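Local coordinates for protein NADP-dependent alcohol dehydrogenase 6 (Saccharomyces cerevisiae, PDB 1PIW) that reduces a broad range of aromatic and aliphatic aldehydes to alcohols with NADPH, working as a zinc-containing, medium-chain alcohol dehydrogenase homodimer, at residues Tyr240-Cys250 with Lys264-Ile275; Ala251-Asn260 with Ser276-Lys287. One frame throughout, in Å; residues are numbered along the deposited sequence.

Overall arrangement
Both contacts belong to the NADP-binding Rossmann domain, and the chain passes from one to the other and back: each segment of contact 1 runs straight on into one of contact 2. Contact 1 is the parallel pairing of two neighbouring strands, its hydrophobic middle in the core and its charged start near the surface. Contact 2 takes over beyond the strand ends, where two loops meet beside the cofactor and strand 284-286 reaches the second subunit. A backbone ladder therefore gives way to bonds made by side chains. V249 joins the two, packing on L254 and F259. Both contacts also touch the second subunit.

Contact 1 (Tyr240-Cys250 with Lys264-Ile275); sequences YFDTFDLIVVC and KAMKVGGRIVSI
M266 SD is met by F244 CB at 3.6 Å and by I247 CD1 at 3.4 Å in the Rossmann fold of the NADP domain, the I247 and M266 chains crossing at a slant. Bends at chi2 and chi3 curl the thioether back to the first segment. Short strand 266-267 runs parallel beside F244; after the turn K267-G270, strand 270-274 pairs with 246-249. The F244 ring meets A265 at its edge, with A265 CB in the ring plane, while Y207 makes an edge-to-face contact with the same ring. On the sheet face of L246, V248 and V273, L246 CD1 touches V273 CG2, and V248 lies alongside I275, both pointing the same way, with helix 161-174 packed against L246, V248 and I275. The backbone rungs are regular from D245 to I275, among them V273 N to I247 O at 2.9 Å. Before the corner at D245, the carbonyl of A265 takes two donors: F244 N comes in almost straight along C=O, whereas T243 N sits well above the carbonyl plane. D242 makes a salt bridge to R105 of the second subunit. C250 and I275, just past the strand ends, belong to the NADP site. At the opposite end K267, kinked at chi3 (60°), brings NZ to 2.7 Å from D245 OD1 in a salt bridge on the syn lone pair, while D245 OD2 accepts from K182 N.

Contact 2 (Ala251-Asn260 with Ser276-Lys287); sequences ASSLTDIDFN and SIPEQHEMLSLK. With NAP (NADP nicotinamide-adenine-dinucleotide phosphate), chain E.
The carboxylate of E282 grips the loop after strand 244-249 with both oxygens, in the Rossmann domain where that loop borders the NADP adenosine. OE1 accepts from S253 OG at 2.6 Å through its syn lone pair, and OE2 takes the backbone N of L254 at 3.2 Å, on the syn side too, 16° out of the carboxylate plane. The E282 chain, extended beyond CG, carries the carboxylate across; T255 CG2 lies against OE1, the two side chains crossing at about a right angle. T255 OG1 accepts from adenine N6A of the cofactor at 3.2 Å, and S252 N donates to O4B of the adenosine ribose. From the other segment, I277 O takes the O2D hydroxyl of the nicotinamide ribose at 3.0 Å. The two loops thus hold both halves of the dinucleotide. D258 OD1 accepts from N260 N in an Asx turn; N260 OD1 in turn receives K287 N at 3.0 Å, nearly in line with its C=O bond (170°). Strand 284-286 pairs antiparallel with its counterpart in the second subunit, carrying the sheet across the dimer interface. Further out, I257 CG2 lies over one face of the F259 ring and L284 CD1 over the opposite one, both toward the rim; the latter is a CH-pi contact whose exact closeness is doubtful. L254 CD2 sits at the ring's edge, in its plane, and L254 CD1 packs on L284 CD1 at 3.5 Å.

Contact 1 (Tyr240-Cys250 with Lys264-Ile275)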
loop_
_atom_site.group_PDB
_atom_site.type_symbol
_atom_site.label_atom_id
_atom_site.label_comp_id
_atom_site.label_asym_id
_atom_site.label_seq_id
_atom_site.Cartn_x
_atom_site.Cartn_y
_atom_site.Cartn_z
ATOM N N TYR A 240 -7.402 18.963 0.925
ATOM C CA TYR A 240 -6.382 18.724 -0.099
ATOM C C TYR A 240 -6.688 17.498 -0.945
ATOM O O TYR A 240 -5.847 17.000 -1.695
ATOM C CB TYR A 240 -5.000 18.631 0.542
ATOM C CG TYR A 240 -4.541 19.975 1.038
ATOM C CD1 TYR A 240 -5.002 20.493 2.248
ATOM C CD2 TYR A 240 -3.719 20.772 0.253
ATOM C CE1 TYR A 240 -4.655 21.785 2.662
ATOM C CE2 TYR A 240 -3.366 22.060 0.651
ATOM C CZ TYR A 240 -3.837 22.561 1.852
ATOM O OH TYR A 240 -3.488 23.840 2.221
ATOM N N PHE A 241 -7.929 17.048 -0.824
ATOM C CA PHE A 241 -8.457 15.915 -1.561
ATOM C C PHE A 241 -7.769 15.718 -2.917
ATOM O O PHE A 241 -7.491 16.685 -3.624
ATOM C CB PHE A 241 -9.956 16.144 -1.767
ATOM C CG PHE A 241 -10.644 15.043 -2.502
ATOM C CD1 PHE A 241 -11.231 13.989 -1.808
ATOM C CD2 PHE A 241 -10.696 15.049 -3.898
ATOM C CE1 PHE A 241 -11.861 12.956 -2.492
ATOM C CE2 PHE A 241 -11.322 14.021 -4.591
ATOM C CZ PHE A 241 -11.907 12.972 -3.890
ATOM N N ASP A 242 -7.494 14.458 -3.253
ATOM C CA ASP A 242 -6.879 14.054 -4.525
ATOM C C ASP A 242 -5.710 14.912 -5.030
ATOM O O ASP A 242 -5.726 15.386 -6.170
ATOM C CB ASP A 242 -7.968 13.985 -5.611
ATOM C CG ASP A 242 -7.514 13.238 -6.862
ATOM O OD1 ASP A 242 -7.312 12.008 -6.792
ATOM O OD2 ASP A 242 -7.367 13.879 -7.922
ATOM N N THR A 243 -4.683 15.086 -4.204
ATOM C CA THR A 243 -3.533 15.894 -4.611
ATOM C C THR A 243 -2.160 15.205 -4.563
ATOM O O THR A 243 -1.308 15.448 -5.421
ATOM C CB THR A 243 -3.437 17.168 -3.753
ATOM O OG1 THR A 243 -2.262 17.903 -4.117
ATOM C CG2 THR A 243 -3.345 16.807 -2.290
ATOM N N PHE A 244 -1.959 14.346 -3.566
ATOM C CA PHE A 244 -0.680 13.663 -3.359
ATOM C C PHE A 244 -0.432 12.332 -4.038
ATOM O O PHE A 244 -1.282 11.442 -4.024
ATOM C CB PHE A 244 -0.442 13.464 -1.860
ATOM C CG PHE A 244 -0.325 14.740 -1.098
ATOM C CD1 PHE A 244 0.771 15.573 -1.284
ATOM C CD2 PHE A 244 -1.326 15.127 -0.221
ATOM C CE1 PHE A 244 0.867 16.770 -0.613
ATOM C CE2 PHE A 244 -1.238 16.323 0.457
ATOM C CZ PHE A 244 -0.136 17.149 0.260
ATOM N N ASP A 245 0.758 12.199 -4.610
ATOM C CA ASP A 245 1.159 10.958 -5.253
ATOM C C ASP A 245 1.719 10.044 -4.177
ATOM O O ASP A 245 1.403 8.854 -4.116
ATOM C CB ASP A 245 2.265 11.196 -6.274
ATOM C CG ASP A 245 1.748 11.737 -7.565
ATOM O OD1 ASP A 245 0.665 11.279 -7.982
ATOM O OD2 ASP A 245 2.429 12.597 -8.167
ATOM N N LEU A 246 2.554 10.624 -3.322
ATOM C CA LEU A 246 3.213 9.889 -2.259
ATOM C C LEU A 246 3.327 10.728 -0.992
ATOM O O LEU A 246 3.587 11.925 -1.058
ATOM C CB LEU A 246 4.607 9.505 -2.734
ATOM C CG LEU A 246 5.614 9.116 -1.667
ATOM C CD1 LEU A 246 5.324 7.708 -1.228
ATOM C CD2 LEU A 246 7.019 9.229 -2.215
ATOM N N ILE A 247 3.123 10.095 0.158
ATOM C CA ILE A 247 3.247 10.774 1.440
ATOM C C ILE A 247 4.105 9.888 2.332
ATOM O O ILE A 247 3.853 8.687 2.447
ATOM C CB ILE A 247 1.884 10.980 2.130
ATOM C CG1 ILE A 247 1.138 12.134 1.484
ATOM C CG2 ILE A 247 2.078 11.279 3.602
ATOM C CD1 ILE A 247 -0.165 12.458 2.180
ATOM N N VAL A 248 5.123 10.474 2.952
ATOM C CA VAL A 248 6.005 9.724 3.834
ATOM C C VAL A 248 5.777 10.217 5.253
ATOM O O VAL A 248 5.896 11.409 5.521
ATOM C CB VAL A 248 7.494 9.930 3.459
ATOM C CG1 VAL A 248 8.385 9.198 4.418
ATOM C CG2 VAL A 248 7.751 9.427 2.068
ATOM N N VAL A 249 5.434 9.305 6.157
ATOM C CA VAL A 249 5.201 9.673 7.546
ATOM C C VAL A 249 6.490 9.458 8.322
ATOM O O VAL A 249 6.988 8.339 8.406
ATOM C CB VAL A 249 4.079 8.830 8.169
ATOM C CG1 VAL A 249 3.787 9.315 9.586
ATOM C CG2 VAL A 249 2.833 8.925 7.308
ATOM N N CYS A 250 7.008 10.545 8.891
ATOM C CA CYS A 250 8.260 10.532 9.627
ATOM C C CYS A 250 8.138 10.918 11.084
ATOM O O CYS A 250 9.142 11.229 11.726
ATOM C CB CYS A 250 9.240 11.482 8.956
ATOM S SG CYS A 250 9.367 11.234 7.172
ATOM N N LYS A 264 -7.700 10.652 1.688
ATOM C CA LYS A 264 -8.417 11.611 0.845
ATOM C C LYS A 264 -7.500 12.497 -0.006
ATOM O O LYS A 264 -7.800 12.762 -1.169
ATOM C CB LYS A 264 -9.284 12.543 1.693
ATOM C CG LYS A 264 -10.409 11.918 2.492
ATOM C CD LYS A 264 -11.263 13.053 3.070
ATOM C CE LYS A 264 -12.420 12.559 3.927
ATOM N NZ LYS A 264 -11.952 11.900 5.183
ATOM N N ALA A 265 -6.403 12.977 0.575
ATOM C CA ALA A 265 -5.489 13.844 -0.158
ATOM C C ALA A 265 -4.656 13.065 -1.152
ATOM O O ALA A 265 -3.849 13.651 -1.885
ATOM C CB ALA A 265 -4.573 14.564 0.796
ATOM N N MET A 266 -4.851 11.746 -1.173
ATOM C CA MET A 266 -4.096 10.867 -2.066
ATOM C C MET A 266 -4.762 10.660 -3.420
ATOM O O MET A 266 -5.956 10.355 -3.508
ATOM C CB MET A 266 -3.871 9.505 -1.400
ATOM C CG MET A 266 -3.149 9.572 -0.071
ATOM S SD MET A 266 -1.598 10.479 -0.220
ATOM C CE MET A 266 -0.634 9.361 -1.227
ATOM N N LYS A 267 -3.977 10.828 -4.477
ATOM C CA LYS A 267 -4.481 10.640 -5.827
ATOM C C LYS A 267 -4.848 9.178 -5.989
ATOM O O LYS A 267 -4.475 8.341 -5.173
ATOM C CB LYS A 267 -3.410 11.026 -6.855
ATOM C CG LYS A 267 -3.138 12.523 -6.949
ATOM C CD LYS A 267 -1.868 12.817 -7.730
ATOM C CE LYS A 267 -1.948 12.296 -9.158
ATOM N NZ LYS A 267 -0.702 12.554 -9.954
ATOM N N VAL A 268 -5.595 8.860 -7.033
ATOM C CA VAL A 268 -5.947 7.470 -7.243
ATOM C C VAL A 268 -4.643 6.771 -7.582
ATOM O O VAL A 268 -3.976 7.123 -8.554
ATOM C CB VAL A 268 -6.945 7.298 -8.400
ATOM C CG1 VAL A 268 -7.305 5.833 -8.563
ATOM C CG2 VAL A 268 -8.197 8.108 -8.123
ATOM N N GLY A 269 -4.275 5.803 -6.753
ATOM C CA GLY A 269 -3.048 5.072 -6.975
ATOM C C GLY A 269 -1.955 5.630 -6.099
ATOM O O GLY A 269 -0.819 5.156 -6.121
ATOM N N GLY A 270 -2.305 6.649 -5.325
ATOM C CA GLY A 270 -1.336 7.272 -4.438
ATOM C C GLY A 270 -0.856 6.297 -3.386
ATOM O O GLY A 270 -1.509 5.278 -3.129
ATOM N N ARG A 271 0.271 6.604 -2.757
ATOM C CA ARG A 271 0.806 5.706 -1.751
ATOM C C ARG A 271 1.282 6.403 -0.488
ATOM O O ARG A 271 1.962 7.433 -0.533
ATOM C CB ARG A 271 1.964 4.889 -2.334
ATOM C CG ARG A 271 1.687 4.243 -3.685
ATOM C CD ARG A 271 2.869 3.389 -4.110
ATOM N NE ARG A 271 2.823 3.011 -5.518
ATOM C CZ ARG A 271 3.769 2.305 -6.136
ATOM N NH1 ARG A 271 4.840 1.888 -5.474
ATOM N NH2 ARG A 271 3.656 2.028 -7.427
ATOM N N ILE A 272 0.924 5.807 0.644
ATOM C CA ILE A 272 1.310 6.309 1.942
ATOM C C ILE A 272 2.340 5.343 2.508
ATOM O O ILE A 272 2.082 4.151 2.656
ATOM C CB ILE A 272 0.081 6.398 2.876
ATOM C CG1 ILE A 272 -0.992 7.264 2.203
ATOM C CG2 ILE A 272 0.475 6.991 4.215
ATOM C CD1 ILE A 272 -2.183 7.606 3.071
ATOM N N VAL A 273 3.530 5.855 2.782
ATOM C CA VAL A 273 4.587 5.041 3.348
ATOM C C VAL A 273 5.050 5.679 4.640
ATOM O O VAL A 273 5.570 6.789 4.648
ATOM C CB VAL A 273 5.790 4.924 2.412
ATOM C CG1 VAL A 273 6.881 4.114 3.083
ATOM C CG2 VAL A 273 5.373 4.263 1.132
ATOM N N SER A 274 4.830 4.968 5.735
ATOM C CA SER A 274 5.216 5.429 7.051
ATOM C C SER A 274 6.627 4.950 7.289
ATOM O O SER A 274 6.994 3.824 6.949
ATOM C CB SER A 274 4.285 4.848 8.095
ATOM O OG SER A 274 4.939 4.767 9.333
ATOM N N ILE A 275 7.419 5.820 7.888
ATOM C CA ILE A 275 8.814 5.533 8.153
ATOM C C ILE A 275 9.117 5.314 9.633
ATOM O O ILE A 275 10.186 4.811 9.992
ATOM C CB ILE A 275 9.664 6.693 7.587
ATOM C CG1 ILE A 275 10.400 6.200 6.339
ATOM C CG2 ILE A 275 10.533 7.337 8.674
ATOM C CD1 ILE A 275 10.982 4.807 6.459
#

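Contact 2 (Ala251-Asn260 with Ser276-Lys287)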
loop_
_atom_site.group_PDB
_atom_site.type_symbol
_atom_site.label_atom_id
_atom_site.label_comp_id
_atom_site.label_asym_id
_atom_site.label_seq_id
_atom_site.Cartn_x
_atom_site.Cartn_y
_atom_site.Cartn_z
ATOM N N ALA A 251 6.923 10.897 11.610
ATOM C CA ALA A 251 6.696 11.258 13.003
ATOM C C ALA A 251 7.362 10.289 14.002
ATOM O O ALA A 251 7.552 9.111 13.695
ATOM C CB ALA A 251 5.200 11.329 13.263
ATOM N N SER A 252 7.720 10.799 15.186
ATOM C CA SER A 252 8.336 9.999 16.260
ATOM C C SER A 252 7.286 9.108 16.916
ATOM O O SER A 252 7.616 8.119 17.582
ATOM C CB SER A 252 8.931 10.896 17.352
ATOM O OG SER A 252 10.086 11.574 16.908
ATOM N N SER A 253 6.024 9.494 16.749
ATOM C CA SER A 253 4.892 8.760 17.293
ATOM C C SER A 253 3.787 8.815 16.244
ATOM O O SER A 253 3.897 9.568 15.269
ATOM C CB SER A 253 4.429 9.391 18.607
ATOM O OG SER A 253 3.387 8.639 19.203
ATOM N N LEU A 254 2.737 8.013 16.426
ATOM C CA LEU A 254 1.630 7.968 15.467
ATOM C C LEU A 254 0.296 8.372 16.074
ATOM O O LEU A 254 -0.743 8.332 15.400
ATOM C CB LEU A 254 1.497 6.565 14.868
ATOM C CG LEU A 254 2.609 6.118 13.922
ATOM C CD1 LEU A 254 2.199 4.816 13.278
ATOM C CD2 LEU A 254 2.866 7.184 12.860
ATOM N N THR A 255 0.339 8.763 17.345
ATOM C CA THR A 255 -0.846 9.168 18.093
ATOM C C THR A 255 -1.492 10.423 17.497
ATOM O O THR A 255 -2.712 10.496 17.366
ATOM C CB THR A 255 -0.482 9.394 19.578
ATOM O OG1 THR A 255 0.530 10.407 19.683
ATOM C CG2 THR A 255 0.051 8.096 20.192
ATOM N N ASP A 256 -0.679 11.410 17.138
ATOM C CA ASP A 256 -1.207 12.628 16.523
ATOM C C ASP A 256 -1.118 12.496 14.998
ATOM O O ASP A 256 -0.469 13.308 14.338
ATOM C CB ASP A 256 -0.410 13.866 16.971
ATOM C CG ASP A 256 -0.751 14.318 18.389
ATOM O OD1 ASP A 256 -0.084 15.263 18.880
ATOM O OD2 ASP A 256 -1.677 13.738 19.003
ATOM N N ILE A 257 -1.752 11.460 14.448
ATOM C CA ILE A 257 -1.750 11.221 13.002
ATOM C C ILE A 257 -3.054 10.524 12.625
ATOM O O ILE A 257 -3.302 9.396 13.057
ATOM C CB ILE A 257 -0.591 10.298 12.554
ATOM C CG1 ILE A 257 0.763 10.829 13.047
ATOM C CG2 ILE A 257 -0.606 10.183 11.033
ATOM C CD1 ILE A 257 1.296 12.014 12.274
ATOM N N ASP A 258 -3.878 11.179 11.812
ATOM C CA ASP A 258 -5.154 10.593 11.430
ATOM C C ASP A 258 -5.122 9.800 10.131
ATOM O O ASP A 258 -5.281 10.352 9.039
ATOM C CB ASP A 258 -6.227 11.675 11.336
ATOM C CG ASP A 258 -7.624 11.108 11.441
ATOM O OD1 ASP A 258 -7.982 10.258 10.601
ATOM O OD2 ASP A 258 -8.360 11.507 12.368
ATOM N N PHE A 259 -4.930 8.495 10.253
ATOM C CA PHE A 259 -4.897 7.638 9.083
ATOM C C PHE A 259 -6.307 7.298 8.564
ATOM O O PHE A 259 -6.510 6.277 7.901
ATOM C CB PHE A 259 -4.127 6.362 9.412
ATOM C CG PHE A 259 -2.665 6.589 9.655
ATOM C CD1 PHE A 259 -1.804 6.828 8.598
ATOM C CD2 PHE A 259 -2.150 6.566 10.950
ATOM C CE1 PHE A 259 -0.453 7.042 8.821
ATOM C CE2 PHE A 259 -0.798 6.781 11.185
ATOM C CZ PHE A 259 0.053 7.018 10.118
ATOM N N ASN A 260 -7.269 8.165 8.873
ATOM C CA ASN A 260 -8.653 7.988 8.445
ATOM C C ASN A 260 -8.995 9.153 7.545
ATOM O O ASN A 260 -10.077 9.211 6.955
ATOM C CB ASN A 260 -9.601 8.020 9.639
ATOM C CG ASN A 260 -9.205 7.049 10.719
ATOM O OD1 ASN A 260 -9.192 5.836 10.505
ATOM N ND2 ASN A 260 -8.874 7.577 11.897
ATOM N N SER A 276 8.150 5.650 10.481
ATOM C CA SER A 276 8.327 5.552 11.920
ATOM C C SER A 276 8.174 4.213 12.621
ATOM O O SER A 276 7.522 3.282 12.146
ATOM C CB SER A 276 7.427 6.579 12.619
ATOM O OG SER A 276 6.057 6.355 12.343
ATOM N N ILE A 277 8.794 4.173 13.793
ATOM C CA ILE A 277 8.806 3.028 14.681
ATOM C C ILE A 277 8.636 3.607 16.096
ATOM O O ILE A 277 9.611 3.847 16.818
ATOM C CB ILE A 277 10.147 2.293 14.555
ATOM C CG1 ILE A 277 10.411 1.993 13.077
ATOM C CG2 ILE A 277 10.149 1.035 15.416
ATOM C CD1 ILE A 277 11.820 1.528 12.785
ATOM N N PRO A 278 7.382 3.850 16.501
ATOM C CA PRO A 278 7.026 4.408 17.808
ATOM C C PRO A 278 7.263 3.475 18.987
ATOM O O PRO A 278 7.677 2.323 18.813
ATOM C CB PRO A 278 5.551 4.744 17.638
ATOM C CG PRO A 278 5.075 3.631 16.759
ATOM C CD PRO A 278 6.171 3.548 15.714
ATOM N N GLU A 279 6.998 3.986 20.190
ATOM C CA GLU A 279 7.167 3.191 21.397
ATOM C C GLU A 279 6.522 1.834 21.120
ATOM O O GLU A 279 5.568 1.731 20.343
ATOM C CB GLU A 279 6.481 3.862 22.606
ATOM C CG GLU A 279 4.937 3.773 22.620
ATOM C CD GLU A 279 4.299 4.276 23.925
ATOM O OE1 GLU A 279 4.378 5.497 24.213
ATOM O OE2 GLU A 279 3.712 3.447 24.662
ATOM N N GLN A 280 7.057 0.796 21.746
ATOM C CA GLN A 280 6.545 -0.554 21.581
ATOM C C GLN A 280 5.040 -0.620 21.837
ATOM O O GLN A 280 4.374 -1.559 21.411
ATOM C CB GLN A 280 7.255 -1.473 22.557
ATOM C CG GLN A 280 6.868 -1.186 23.982
ATOM C CD GLN A 280 7.869 -1.708 24.963
ATOM O OE1 GLN A 280 8.262 -2.869 24.896
ATOM N NE2 GLN A 280 8.290 -0.854 25.895
ATOM N N HIS A 281 4.507 0.376 22.538
ATOM C CA HIS A 281 3.082 0.403 22.855
ATOM C C HIS A 281 2.281 1.336 21.961
ATOM O O HIS A 281 1.765 2.357 22.420
ATOM C CB HIS A 281 2.872 0.799 24.322
ATOM C CG HIS A 281 3.531 -0.128 25.292
ATOM N ND1 HIS A 281 3.165 -1.449 25.421
ATOM C CD2 HIS A 281 4.564 0.064 26.147
ATOM C CE1 HIS A 281 3.944 -2.034 26.313
ATOM N NE2 HIS A 281 4.802 -1.138 26.768
ATOM N N GLU A 282 2.181 0.978 20.689
ATOM C CA GLU A 282 1.430 1.766 19.720
ATOM C C GLU A 282 1.171 0.936 18.472
ATOM O O GLU A 282 1.971 0.072 18.098
ATOM C CB GLU A 282 2.194 3.030 19.310
ATOM C CG GLU A 282 2.290 4.129 20.355
ATOM C CD GLU A 282 2.737 5.452 19.754
ATOM O OE1 GLU A 282 3.006 6.392 20.527
ATOM O OE2 GLU A 282 2.811 5.555 18.509
ATOM N N MET A 283 0.050 1.213 17.824
ATOM C CA MET A 283 -0.310 0.505 16.608
ATOM C C MET A 283 -0.571 1.502 15.469
ATOM O O MET A 283 -0.679 2.714 15.685
ATOM C CB MET A 283 -1.565 -0.343 16.853
ATOM C CG MET A 283 -1.452 -1.336 18.003
ATOM S SD MET A 283 -0.239 -2.621 17.704
ATOM C CE MET A 283 -0.971 -3.421 16.276
ATOM N N LEU A 284 -0.638 0.992 14.247
ATOM C CA LEU A 284 -0.938 1.840 13.107
ATOM C C LEU A 284 -2.432 1.569 12.875
ATOM O O LEU A 284 -2.807 0.529 12.321
ATOM C CB LEU A 284 -0.087 1.426 11.898
ATOM C CG LEU A 284 -0.243 2.262 10.626
ATOM C CD1 LEU A 284 -0.218 3.730 10.979
ATOM C CD2 LEU A 284 0.860 1.921 9.641
ATOM N N SER A 285 -3.284 2.488 13.326
ATOM C CA SER A 285 -4.729 2.306 13.200
ATOM C C SER A 285 -5.467 3.185 12.187
ATOM O O SER A 285 -5.176 4.379 12.026
ATOM C CB SER A 285 -5.380 2.464 14.573
ATOM O OG SER A 285 -4.916 1.468 15.467
ATOM N N LEU A 286 -6.442 2.571 11.518
ATOM C CA LEU A 286 -7.256 3.249 10.518
ATOM C C LEU A 286 -8.412 2.375 10.041
ATOM O O LEU A 286 -8.320 1.144 10.050
ATOM C CB LEU A 286 -6.388 3.659 9.320
ATOM C CG LEU A 286 -5.508 2.602 8.635
ATOM C CD1 LEU A 286 -6.357 1.558 7.915
ATOM C CD2 LEU A 286 -4.594 3.304 7.644
ATOM N N LYS A 287 -9.500 3.030 9.639
ATOM C CA LYS A 287 -10.683 2.350 9.123
ATOM C C LYS A 287 -10.375 2.117 7.649
ATOM O O LYS A 287 -10.420 3.048 6.846
ATOM C CB LYS A 287 -11.916 3.248 9.275
ATOM C CG LYS A 287 -12.162 3.730 10.711
ATOM C CD LYS A 287 -13.422 4.593 10.841
ATOM C CE LYS A 287 -13.323 5.886 10.034
ATOM N NZ LYS A 287 -14.557 6.723 10.152
HETATM P PA NAP E . 12.863 13.658 15.417
HETATM O O1A NAP E . 12.741 12.738 16.490
HETATM O O2A NAP E . 13.919 14.755 15.270
HETATM O O5B NAP E . 11.447 14.376 15.230
HETATM C C5B NAP E . 10.264 13.551 15.047
HETATM C C4B NAP E . 9.272 14.586 14.486
HETATM O O4B NAP E . 7.970 13.888 14.213
HETATM C C3B NAP E . 8.853 15.735 15.446
HETATM O O3B NAP E . 9.730 16.849 15.214
HETATM C C2B NAP E . 7.403 15.981 15.074
HETATM O O2B NAP E . 7.222 16.803 13.927
HETATM C C1B NAP E . 6.852 14.552 14.807
HETATM N N9A NAP E . 6.297 13.978 16.065
HETATM C C8A NAP E . 6.844 13.715 17.309
HETATM N N7A NAP E . 5.991 13.196 18.187
HETATM C C5A NAP E . 4.803 13.113 17.474
HETATM C C6A NAP E . 3.530 12.643 17.877
HETATM N N6A NAP E . 3.190 12.160 19.081
HETATM N N1A NAP E . 2.499 12.677 16.930
HETATM C C2A NAP E . 2.732 13.161 15.635
HETATM N N3A NAP E . 3.972 13.633 15.206
HETATM C C4A NAP E . 4.984 13.590 16.162
HETATM O O3 NAP E . 12.950 12.899 14.045
HETATM P PN NAP E . 13.527 11.517 13.601
HETATM O O1N NAP E . 14.804 11.240 14.264
HETATM O O2N NAP E . 13.535 11.578 12.134
HETATM O O5D NAP E . 12.447 10.519 14.138
HETATM C C5D NAP E . 12.840 9.151 14.279
HETATM C C4D NAP E . 11.665 8.298 13.963
HETATM O O4D NAP E . 11.962 7.619 12.718
HETATM C C3D NAP E . 11.455 7.190 15.025
HETATM O O3D NAP E . 10.061 6.955 15.302
HETATM C C2D NAP E . 12.166 6.002 14.419
HETATM O O2D NAP E . 11.667 4.770 14.876
HETATM C C1D NAP E . 11.954 6.172 12.958
HETATM P P2B NAP E . 6.064 17.904 13.796
HETATM O O1X NAP E . 4.830 17.148 13.341
HETATM O O2X NAP E . 5.969 18.406 15.188
HETATM O O3X NAP E . 6.546 18.862 12.755
#